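Local coordinates for protein MPT synthase subunit 2 (Burkholderia ambifaria, PDB 7L32) that probably catalyses, as the large subunit of molybdopterin synthase, the transfer of sulfur to a pterin precursor that yields molybdopterin during molybdenum cofactor biosynthesis, at residues R79-I84 with A114-E119; I88-G93 with A129-K134; V121-K126 with A155-E160. One frame throughout, in Å; residues are numbered along the deposited sequence.

Contact 1 (R79-I84 with A114-E119); sequences RRWPGI and AFASCE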
# COMPACT_ATOMS: atom_id res chain seq x y z
N ARG A 79 1.53 12.50 14.31
CA ARG A 79 0.68 13.12 15.32
C ARG A 79 -0.73 12.55 15.27
O ARG A 79 -1.36 12.35 16.32
CB ARG A 79 0.63 14.64 15.09
CG ARG A 79 -0.00 15.44 16.25
CD ARG A 79 -0.33 16.89 15.86
NE ARG A 79 -1.36 16.91 14.83
CZ ARG A 79 -2.65 16.73 15.06
NH1 ARG A 79 -3.12 16.55 16.29
NH2 ARG A 79 -3.51 16.71 14.03
N ARG A 80 -1.25 12.30 14.08
CA ARG A 80 -2.62 11.81 13.93
C ARG A 80 -2.74 10.34 14.28
O ARG A 80 -3.76 9.91 14.84
CB ARG A 80 -3.11 12.04 12.51
CG ARG A 80 -3.39 13.51 12.15
CD ARG A 80 -3.62 13.68 10.64
NE ARG A 80 -3.94 15.06 10.28
CZ ARG A 80 -5.08 15.45 9.73
NH1 ARG A 80 -6.04 14.57 9.44
NH2 ARG A 80 -5.25 16.73 9.42
N TRP A 81 -1.72 9.54 13.97
CA TRP A 81 -1.72 8.09 14.22
C TRP A 81 -0.48 7.76 15.03
O TRP A 81 0.54 7.33 14.47
CB TRP A 81 -1.77 7.29 12.91
CG TRP A 81 -3.05 7.48 12.13
CD1 TRP A 81 -4.26 6.85 12.35
CD2 TRP A 81 -3.25 8.38 11.03
NE1 TRP A 81 -5.19 7.31 11.45
CE2 TRP A 81 -4.60 8.25 10.62
CE3 TRP A 81 -2.42 9.29 10.36
CZ2 TRP A 81 -5.14 8.99 9.57
CZ3 TRP A 81 -2.95 10.03 9.29
CH2 TRP A 81 -4.31 9.88 8.92
N PRO A 82 -0.52 7.99 16.34
CA PRO A 82 0.65 7.68 17.17
C PRO A 82 1.04 6.21 17.02
O PRO A 82 0.18 5.34 16.91
CB PRO A 82 0.17 7.99 18.59
CG PRO A 82 -0.91 9.04 18.39
CD PRO A 82 -1.60 8.64 17.11
N GLY A 83 2.35 5.96 16.95
CA GLY A 83 2.87 4.61 16.85
C GLY A 83 3.20 4.14 15.44
O GLY A 83 3.70 3.02 15.28
N ILE A 84 2.89 4.92 14.41
CA ILE A 84 3.25 4.54 13.04
C ILE A 84 4.70 4.95 12.78
O ILE A 84 5.29 5.70 13.56
CB ILE A 84 2.32 5.18 11.98
CG1 ILE A 84 2.51 6.71 11.95
CG2 ILE A 84 0.86 4.81 12.24
CD1 ILE A 84 1.93 7.37 10.69
N ALA A 114 -2.16 1.84 9.26
CA ALA A 114 -1.20 1.82 8.17
C ALA A 114 -1.80 2.39 6.88
O ALA A 114 -1.21 3.28 6.25
CB ALA A 114 -0.67 0.40 7.95
N PHE A 115 -2.99 1.91 6.48
CA PHE A 115 -3.63 2.41 5.26
C PHE A 115 -3.94 3.91 5.36
O PHE A 115 -3.68 4.67 4.43
CB PHE A 115 -4.94 1.67 5.00
CG PHE A 115 -4.77 0.37 4.29
CD1 PHE A 115 -4.24 0.34 3.00
CD2 PHE A 115 -5.19 -0.81 4.90
CE1 PHE A 115 -4.11 -0.88 2.31
CE2 PHE A 115 -5.07 -2.02 4.23
CZ PHE A 115 -4.54 -2.07 2.94
N ALA A 116 -4.54 4.33 6.47
CA ALA A 116 -4.98 5.73 6.58
C ALA A 116 -3.79 6.67 6.51
O ALA A 116 -3.82 7.69 5.81
CB ALA A 116 -5.76 5.94 7.88
N SER A 117 -2.73 6.34 7.24
CA SER A 117 -1.57 7.23 7.27
C SER A 117 -0.87 7.26 5.91
O SER A 117 -0.38 8.32 5.49
CB SER A 117 -0.59 6.81 8.37
OG SER A 117 -0.08 5.49 8.20
N CYS A 118 -0.82 6.12 5.21
CA CYS A 118 -0.18 6.11 3.90
C CYS A 118 -0.94 6.98 2.91
O CYS A 118 -0.34 7.77 2.16
CB CYS A 118 -0.07 4.67 3.39
SG CYS A 118 0.98 4.48 1.93
N GLU A 119 -2.28 6.87 2.90
CA GLU A 119 -3.06 7.71 1.99
C GLU A 119 -2.98 9.18 2.39
O GLU A 119 -2.90 10.06 1.52
CB GLU A 119 -4.52 7.24 1.96
CG GLU A 119 -5.37 8.03 1.00
CD GLU A 119 -6.68 7.32 0.61
OE1 GLU A 119 -7.16 6.44 1.37
OE2 GLU A 119 -7.19 7.63 -0.48

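Contact 2 (I88-G93 with A129-K134); sequences IVHRVG and APFWKK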
# COMPACT_ATOMS: atom_id res chain seq x y z
N ILE A 88 9.49 7.89 2.93
CA ILE A 88 9.14 8.53 1.67
C ILE A 88 10.41 8.62 0.82
O ILE A 88 11.44 9.10 1.30
CB ILE A 88 8.56 9.95 1.87
CG1 ILE A 88 7.36 9.94 2.84
CG2 ILE A 88 8.18 10.58 0.49
CD1 ILE A 88 6.94 11.35 3.33
N VAL A 89 10.33 8.15 -0.42
CA VAL A 89 11.38 8.39 -1.41
C VAL A 89 10.73 9.00 -2.64
O VAL A 89 9.80 8.42 -3.21
CB VAL A 89 12.14 7.10 -1.80
CG1 VAL A 89 13.30 7.43 -2.77
CG2 VAL A 89 12.66 6.35 -0.55
N HIS A 90 11.20 10.18 -3.06
CA HIS A 90 10.64 10.82 -4.24
C HIS A 90 11.77 11.07 -5.23
O HIS A 90 12.87 11.48 -4.85
CB HIS A 90 9.94 12.14 -3.87
CG HIS A 90 8.89 12.56 -4.85
ND1 HIS A 90 9.17 12.83 -6.18
CD2 HIS A 90 7.57 12.81 -4.69
CE1 HIS A 90 8.06 13.20 -6.80
NE2 HIS A 90 7.07 13.20 -5.92
N ARG A 91 11.51 10.79 -6.51
CA ARG A 91 12.54 11.01 -7.52
C ARG A 91 12.36 12.38 -8.17
O ARG A 91 11.28 12.97 -8.14
CB ARG A 91 12.51 9.93 -8.59
CG ARG A 91 12.83 8.54 -8.03
CD ARG A 91 12.80 7.50 -9.13
NE ARG A 91 13.91 7.65 -10.05
CZ ARG A 91 13.94 7.15 -11.27
NH1 ARG A 91 12.90 6.50 -11.77
NH2 ARG A 91 15.03 7.31 -12.02
N VAL A 92 13.46 12.88 -8.75
CA VAL A 92 13.47 14.08 -9.57
C VAL A 92 14.31 13.80 -10.81
O VAL A 92 14.95 12.75 -10.93
CB VAL A 92 14.01 15.31 -8.80
CG1 VAL A 92 13.02 15.73 -7.71
CG2 VAL A 92 15.38 15.02 -8.20
N GLY A 93 14.31 14.75 -11.74
CA GLY A 93 15.02 14.58 -12.99
C GLY A 93 14.10 14.24 -14.15
O GLY A 93 12.89 14.47 -14.12
N ALA A 129 3.69 19.39 -1.32
CA ALA A 129 5.16 19.34 -1.42
C ALA A 129 5.64 20.14 -2.63
O ALA A 129 5.13 19.94 -3.74
CB ALA A 129 5.66 17.89 -1.52
N PRO A 130 6.63 21.04 -2.47
CA PRO A 130 7.07 21.87 -3.60
C PRO A 130 7.85 21.11 -4.66
O PRO A 130 9.02 20.75 -4.46
CB PRO A 130 7.96 22.94 -2.94
CG PRO A 130 7.61 22.89 -1.49
CD PRO A 130 7.24 21.46 -1.20
N PHE A 131 7.22 20.90 -5.81
CA PHE A 131 7.84 20.32 -6.99
C PHE A 131 7.40 21.14 -8.20
O PHE A 131 6.32 21.73 -8.18
CB PHE A 131 7.43 18.86 -7.23
CG PHE A 131 8.05 17.89 -6.27
CD1 PHE A 131 9.33 17.40 -6.49
CD2 PHE A 131 7.36 17.48 -5.14
CE1 PHE A 131 9.91 16.49 -5.60
CE2 PHE A 131 7.92 16.60 -4.24
CZ PHE A 131 9.20 16.10 -4.48
N TRP A 132 8.22 21.11 -9.25
CA TRP A 132 7.96 21.83 -10.49
C TRP A 132 8.19 20.91 -11.68
O TRP A 132 9.12 20.10 -11.67
CB TRP A 132 8.85 23.08 -10.63
CG TRP A 132 8.50 24.18 -9.66
CD1 TRP A 132 7.74 25.29 -9.92
CD2 TRP A 132 8.86 24.26 -8.27
NE1 TRP A 132 7.62 26.06 -8.79
CE2 TRP A 132 8.30 25.45 -7.76
CE3 TRP A 132 9.61 23.45 -7.41
CZ2 TRP A 132 8.46 25.85 -6.42
CZ3 TRP A 132 9.76 23.84 -6.07
CH2 TRP A 132 9.20 25.04 -5.60
N LYS A 133 7.37 21.08 -12.72
CA LYS A 133 7.46 20.33 -13.96
C LYS A 133 7.87 21.27 -15.08
O LYS A 133 7.37 22.39 -15.17
CB LYS A 133 6.11 19.69 -14.33
CG LYS A 133 6.06 18.19 -14.23
CD LYS A 133 4.68 17.67 -14.62
CE LYS A 133 4.28 18.11 -16.02
NZ LYS A 133 4.93 17.31 -17.11
N LYS A 134 8.79 20.82 -15.93
CA LYS A 134 9.21 21.62 -17.07
C LYS A 134 8.18 21.49 -18.18
O LYS A 134 7.75 20.38 -18.51
CB LYS A 134 10.59 21.18 -17.56
CG LYS A 134 11.22 22.17 -18.54
CD LYS A 134 12.48 21.62 -19.20
CE LYS A 134 12.12 20.59 -20.26
NZ LYS A 134 13.28 20.25 -21.14

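Contact 3 (V121-K126 with A155-E160); sequences VMDYLK and ARWGVE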
# COMPACT_ATOMS: atom_id res chain seq x y z
N VAL A 121 -0.46 10.73 3.84
CA VAL A 121 0.84 11.25 3.41
C VAL A 121 0.85 11.50 1.91
O VAL A 121 1.34 12.54 1.45
CB VAL A 121 1.98 10.29 3.84
CG1 VAL A 121 3.32 10.70 3.17
CG2 VAL A 121 2.16 10.26 5.38
N MET A 122 0.28 10.58 1.11
CA MET A 122 0.23 10.78 -0.34
C MET A 122 -0.62 12.00 -0.70
O MET A 122 -0.22 12.80 -1.56
CB MET A 122 -0.32 9.53 -1.06
CG MET A 122 0.76 8.44 -1.35
SD MET A 122 2.15 9.08 -2.35
CE MET A 122 1.28 9.56 -3.83
N ASP A 123 -1.79 12.15 -0.07
CA ASP A 123 -2.66 13.30 -0.36
C ASP A 123 -1.94 14.62 -0.05
O ASP A 123 -2.00 15.57 -0.82
CB ASP A 123 -3.95 13.23 0.45
CG ASP A 123 -4.93 12.20 -0.08
OD1 ASP A 123 -4.79 11.74 -1.24
OD2 ASP A 123 -5.85 11.85 0.69
N TYR A 124 -1.31 14.68 1.12
CA TYR A 124 -0.61 15.91 1.55
C TYR A 124 0.61 16.17 0.68
O TYR A 124 0.87 17.31 0.27
CB TYR A 124 -0.22 15.72 3.03
CG TYR A 124 0.12 16.91 3.90
CD1 TYR A 124 0.32 18.18 3.37
CD2 TYR A 124 0.33 16.74 5.27
CE1 TYR A 124 0.67 19.26 4.19
CE2 TYR A 124 0.68 17.81 6.11
CZ TYR A 124 0.85 19.07 5.55
OH TYR A 124 1.20 20.14 6.36
N LEU A 125 1.35 15.11 0.35
CA LEU A 125 2.48 15.22 -0.57
C LEU A 125 2.04 15.80 -1.91
O LEU A 125 2.64 16.77 -2.42
CB LEU A 125 3.12 13.83 -0.77
CG LEU A 125 4.36 13.67 -1.65
CD1 LEU A 125 5.11 12.39 -1.21
CD2 LEU A 125 4.04 13.60 -3.15
N LYS A 126 1.00 15.22 -2.51
CA LYS A 126 0.60 15.61 -3.87
C LYS A 126 0.04 17.03 -3.92
O LYS A 126 0.17 17.71 -4.95
CB LYS A 126 -0.42 14.60 -4.42
CG LYS A 126 0.20 13.27 -4.83
CD LYS A 126 1.08 13.45 -6.09
CE LYS A 126 1.74 12.15 -6.55
NZ LYS A 126 2.57 12.31 -7.83
N ALA A 155 -11.32 17.86 2.66
CA ALA A 155 -12.47 17.69 3.53
C ALA A 155 -12.34 16.42 4.35
O ALA A 155 -12.64 16.42 5.55
CB ALA A 155 -13.76 17.68 2.70
N ARG A 156 -11.85 15.34 3.73
CA ARG A 156 -11.71 14.07 4.43
C ARG A 156 -10.81 14.21 5.64
O ARG A 156 -11.09 13.65 6.70
CB ARG A 156 -11.16 12.99 3.49
CG ARG A 156 -10.80 11.71 4.22
CD ARG A 156 -10.33 10.59 3.27
NE ARG A 156 -10.12 9.33 3.97
CZ ARG A 156 -9.60 8.24 3.41
NH1 ARG A 156 -9.19 8.24 2.15
NH2 ARG A 156 -9.48 7.13 4.13
N TRP A 157 -9.70 14.94 5.51
CA TRP A 157 -8.72 15.02 6.58
C TRP A 157 -8.97 16.20 7.54
O TRP A 157 -8.13 16.46 8.40
CB TRP A 157 -7.30 15.04 6.01
CG TRP A 157 -6.97 13.85 5.10
CD1 TRP A 157 -6.58 13.91 3.78
CD2 TRP A 157 -7.02 12.44 5.43
NE1 TRP A 157 -6.38 12.64 3.28
CE2 TRP A 157 -6.64 11.72 4.27
CE3 TRP A 157 -7.35 11.73 6.60
CZ2 TRP A 157 -6.59 10.31 4.24
CZ3 TRP A 157 -7.30 10.32 6.57
CH2 TRP A 157 -6.91 9.63 5.40
N GLY A 158 -10.06 16.94 7.37
CA GLY A 158 -10.47 17.99 8.30
C GLY A 158 -9.82 19.34 8.14
O GLY A 158 -9.82 20.13 9.09
N VAL A 159 -9.30 19.66 6.95
CA VAL A 159 -8.62 20.93 6.72
C VAL A 159 -9.39 21.73 5.68
O VAL A 159 -10.09 21.18 4.83
CB VAL A 159 -7.15 20.71 6.29
CG1 VAL A 159 -6.38 19.91 7.36
CG2 VAL A 159 -7.07 20.03 4.96
N GLU A 160 -9.34 23.05 5.82
CA GLU A 160 -9.98 23.94 4.85
C GLU A 160 -9.02 25.01 4.35
O GLU A 160 -8.91 26.09 4.93
CB GLU A 160 -11.22 24.60 5.47
O HOH W 1 -8.12 10.50 0.37

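Contact 1 (R79-I84 with A114-E119)
Trp81 lays one face of its indole against the backbone of helix 111-128 at Ala116 and Ser117. The six-membered part of the ring does most of the touching: CZ2 of Trp81 meets the methyl CB of Ala116 at 3.5 Å, while CE3 of Trp81 lies 3.7 Å from CB of Ser117, so the ring spans two successive residues. Ala116 C and Ser117 N sit above this face, displaced toward its rim, and CB of Arg80 packs on the opposite one. Beside the tryptophan, the tip of Ile84 closes on the same serine, its CD1 3.5 Å from Ser117 CB, a tight fit for two carbons. No hydrogen bond crosses between the segments.

What aims these side chains is the path of the chain at the end of helix 65-80. Trp81 is the first residue to leave helical geometry, and a type II beta turn from Trp81 to Ile84, with Gly83 at positive phi (96°), brings both apolar side chains round to the same helix. In Ser117, chi1 of 61° sets OG between the backbone N and carbonyl carbon, from where it hydrogen-bonds back to Asp113 O.

The contact thus joins the turn that follows helix 65-80, leading into strand 85-91, to the first half of helix 111-128. Ile84 also touches Ala108 of strand 100-108, and Phe115 and Cys118 meet the second subunit.

Contact 2 (I88-G93 with A129-K134)
His90 and Phe131 reach toward each other from opposite directions and stack face to face, with ring centroids 4.1 Å apart and planes inclined by 23°. The overlap is offset rather than full: CZ of Phe131 stands over the centre of the imidazole, 3.6 Å from CG of His90, whereas the imidazole lies toward the rim of the phenyl. CE1 and CE2 of Phe131 flank CZ, over the ND1 and CD2 sides of the imidazole. Val92 approaches at about a right angle to Phe131 and uses the ring edge, its CG1 lying in the phenyl plane 3.8 Å from Phe131 CE1.

In His90, chi1 of -156° sets CG anti to the backbone N and beside the carbonyl carbon, on the side of the next residue, Arg91. His90 ND1 donates to Arg91 O at 2.9 Å, and the acceptor lies in the ring plane. Leu59 and His61 of strand 57-61 pack around this cluster, and Thr66 of helix 65-80 touches Phe131.

The buried stack bridges the mixed sheet of strand 85-91 and the antiparallel sheet of strand 131-136. The histidine offers a face to Phe131 while a backbone carbonyl takes its in-plane N-H, which helps fix the imidazole's rotation.

Contact 3 (V121-K126 with A155-E160)
Asp123 and Trp157 meet through one direct hydrogen bond, from the indole NE1 of Trp157 to OD2 of Asp123 at 2.8 Å. It is nearly straight, with an N-H...O angle of 170°. The acceptor lies close to the indole plane, and OD2 receives the proton on its anti lone pair, the side away from OD1. Carboxylate and ring planes are 51° apart, so the aspartate meets the pyrrole edge with its own plane turned.

Water supplies a second link. Water 1 lies 2.7 Å from Asp123 OD2 and accepts from Arg156 NH1 at 3.1 Å, bridging opposite charges that do not touch directly. Asp123 OD1 forms a salt bridge with Arg111 NE of the second subunit, and Arg156 NH1 forms one with Glu119. With both oxygens engaged, the carboxylate is probably stabilised as an anion.

Packing completes the arrangement. The extended Arg156 side chain runs along one face of the indole of Trp157: CG of Arg156 lies over the centre of the indole, and CH2 of Trp157 lies 3.4 Å above the guanidinium plane toward its rim. Phe120 meets the indole edge to face.

Gly158 is the first residue here to leave helical geometry, and its positive phi (83°) completes a Schellman motif. This C-cap turn adjoins the tryptophan, whose N-H bonds to helix 111-128, joining the C-terminal segment to that helix near the subunit interface.

Overall arrangement
From the N terminus, the chain first supplies the end of helix 65-80 and the following turn to contact 1, then strand 85-91 to contact 2. Helix 111-128 closes contact 1 with its first half and opens contact 3 with its second before strand 131-136 closes contact 2. Contacts 1 and 2 therefore cross, on opposite sides of the chain's centre, as do contacts 2 and 3; contacts 1 and 3 run in series, and helix 151-156 with its C-terminal extension closes the last. Ile88 and His90 pack on Val121 and Leu125, linking contacts 2 and 3. Between contacts 1 and 3, Trp81 packs on Trp157, and both contacts touch the second subunit.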